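Local coordinates for invasion protein InvA (Salmonella enterica, PDB 2X49) that serves as an inner-membrane component of the type III secretion export apparatus that Salmonella uses to invade cells of the intestinal epithelium, at residues Asp163-Lys166 with Glu167-His171. Sequence-based numbering, arbitrary orientation.
Sequences DLLK and EVLRH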
loop_
_atom_site.group_PDB
_atom_site.type_symbol
_atom_site.label_atom_id
_atom_site.label_comp_id
_atom_site.label_asym_id
_atom_site.label_seq_id
_atom_site.Cartn_x
_atom_site.Cartn_y
_atom_site.Cartn_z
ATOM N N ASP A 163 -31.886 -1.453 2.490
ATOM C CA ASP A 163 -32.349 -1.549 1.085
ATOM C C ASP A 163 -31.159 -1.559 0.126
ATOM O O ASP A 163 -31.132 -2.199 -0.933
ATOM C CB ASP A 163 -33.371 -0.465 0.746
ATOM C CG ASP A 163 -34.772 -0.857 1.165
ATOM O OD1 ASP A 163 -34.947 -1.511 2.233
ATOM O OD2 ASP A 163 -35.720 -0.512 0.427
ATOM N N LEU A 164 -30.122 -0.895 0.566
ATOM C CA LEU A 164 -28.904 -0.846 -0.210
ATOM C C LEU A 164 -28.257 -2.239 -0.247
ATOM O O LEU A 164 -27.846 -2.736 -1.281
ATOM C CB LEU A 164 -27.943 0.215 0.356
ATOM C CG LEU A 164 -26.572 0.277 -0.273
ATOM C CD1 LEU A 164 -26.586 0.519 -1.768
ATOM C CD2 LEU A 164 -25.732 1.329 0.460
ATOM N N LEU A 165 -28.244 -2.883 0.894
ATOM C CA LEU A 165 -27.635 -4.215 0.992
ATOM C C LEU A 165 -28.486 -5.187 0.155
ATOM O O LEU A 165 -27.969 -6.003 -0.589
ATOM C CB LEU A 165 -27.550 -4.706 2.447
ATOM C CG LEU A 165 -26.733 -5.994 2.655
ATOM C CD1 LEU A 165 -25.336 -5.791 2.153
ATOM C CD2 LEU A 165 -26.709 -6.436 4.090
ATOM N N LYS A 166 -29.785 -5.032 0.276
ATOM C CA LYS A 166 -30.740 -5.888 -0.459
ATOM C C LYS A 166 -30.400 -5.866 -1.941
ATOM O O LYS A 166 -30.336 -6.897 -2.618
ATOM C CB LYS A 166 -32.190 -5.433 -0.275
ATOM C CG LYS A 166 -32.783 -5.926 1.010
ATOM C CD LYS A 166 -34.248 -5.577 1.146
ATOM C CE LYS A 166 -35.032 -6.162 -0.008
ATOM N NZ LYS A 166 -34.762 -7.617 -0.145
ATOM N N GLU A 167 -30.181 -4.658 -2.442
ATOM C CA GLU A 167 -29.983 -4.467 -3.896
ATOM C C GLU A 167 -28.668 -5.042 -4.360
ATOM O O GLU A 167 -28.530 -5.661 -5.418
ATOM C CB GLU A 167 -30.072 -2.988 -4.279
ATOM C CG GLU A 167 -29.965 -2.710 -5.792
ATOM C CD GLU A 167 -31.008 -3.421 -6.696
ATOM O OE1 GLU A 167 -32.072 -3.877 -6.214
ATOM O OE2 GLU A 167 -30.744 -3.494 -7.928
ATOM N N VAL A 168 -27.646 -4.802 -3.565
ATOM C CA VAL A 168 -26.307 -5.278 -3.895
ATOM C C VAL A 168 -26.286 -6.787 -3.997
ATOM O O VAL A 168 -25.715 -7.347 -4.944
ATOM C CB VAL A 168 -25.254 -4.775 -2.909
ATOM C CG1 VAL A 168 -23.906 -5.450 -3.204
ATOM C CG2 VAL A 168 -25.115 -3.265 -3.095
ATOM N N LEU A 169 -26.976 -7.420 -3.068
ATOM C CA LEU A 169 -26.883 -8.875 -2.919
ATOM C C LEU A 169 -27.662 -9.581 -4.029
ATOM O O LEU A 169 -27.571 -10.816 -4.206
ATOM C CB LEU A 169 -27.357 -9.333 -1.550
ATOM C CG LEU A 169 -26.315 -9.178 -0.456
ATOM C CD1 LEU A 169 -26.901 -9.623 0.886
ATOM C CD2 LEU A 169 -24.997 -9.895 -0.817
ATOM N N ARG A 170 -28.498 -8.806 -4.700
ATOM C CA ARG A 170 -29.271 -9.332 -5.823
ATOM C C ARG A 170 -28.392 -9.530 -7.035
ATOM O O ARG A 170 -28.756 -10.231 -7.974
ATOM C CB ARG A 170 -30.409 -8.404 -6.198
ATOM C CG ARG A 170 -31.632 -8.642 -5.405
ATOM C CD ARG A 170 -32.782 -7.771 -5.916
ATOM N NE ARG A 170 -33.468 -8.304 -7.067
ATOM C CZ ARG A 170 -33.573 -7.734 -8.259
ATOM N NH1 ARG A 170 -33.003 -6.576 -8.532
ATOM N NH2 ARG A 170 -34.290 -8.357 -9.188
ATOM N N HIS A 171 -27.253 -8.862 -7.016
ATOM C CA HIS A 171 -26.331 -8.759 -8.174
ATOM C C HIS A 171 -24.908 -9.279 -7.966
ATOM O O HIS A 171 -24.148 -9.465 -8.911
ATOM C CB HIS A 171 -26.304 -7.325 -8.747
ATOM C CG HIS A 171 -27.630 -6.894 -9.250
ATOM N ND1 HIS A 171 -28.146 -7.366 -10.437
ATOM C CD2 HIS A 171 -28.587 -6.092 -8.715
ATOM C CE1 HIS A 171 -29.364 -6.877 -10.607
ATOM N NE2 HIS A 171 -29.646 -6.080 -9.595
#
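Leu-165 and Leu-169 run alongside each other, one turn apart, with their branches directed alike, CG of Leu-165 packing at 4.0 Å against CD1 of Leu-169. The neighbouring i to i+4 pair is slacker, with CD1 of Leu-164 at 4.3 Å from CG2 of Val-168. That methyl also leans on the helix backbone: with CG1 anti to the backbone N (chi1 173°), the CG2 branch of Val-168 falls beside that nitrogen, 3.3 Å from the carbonyl O of Leu-164.

Beneath the side chains run the i to i+4 bonds that set their spacing. Glu-167 N bonds to Asp-163 O, Val-168 N to Leu-164 O, and Leu-169 N to Leu-165 O at 3.0 Å. The next bond, from Arg-170 N to Lys-166 O at 3.4 Å, is weak, and Arg-170 N also bonds to Glu-167 O.

On the polar side, the two oxygens of the Glu-167 carboxylate have different partners. His-171 NE2 makes a weak hydrogen bond to OE2 at 3.3 Å, and Arg-170 NH1 a long salt bridge to OE1 at 3.7 Å; OE2 also lies at the edge of the guanidinium, in its plane.

Around this short amphipathic helix in the C-terminal domain of InvA, helix 194-204 receives Leu-164 and Val-168 on Met-198, while Leu-165 rests on Leu-154 of helix 147-158 and both Val-168 and Leu-169 touch Ile-177 of helix 174-185.

Such loose ionic pairing would be expected to contribute little; the cohesion of the turn then probably rests mainly on its backbone bonds, and its docking on the apolar contacts.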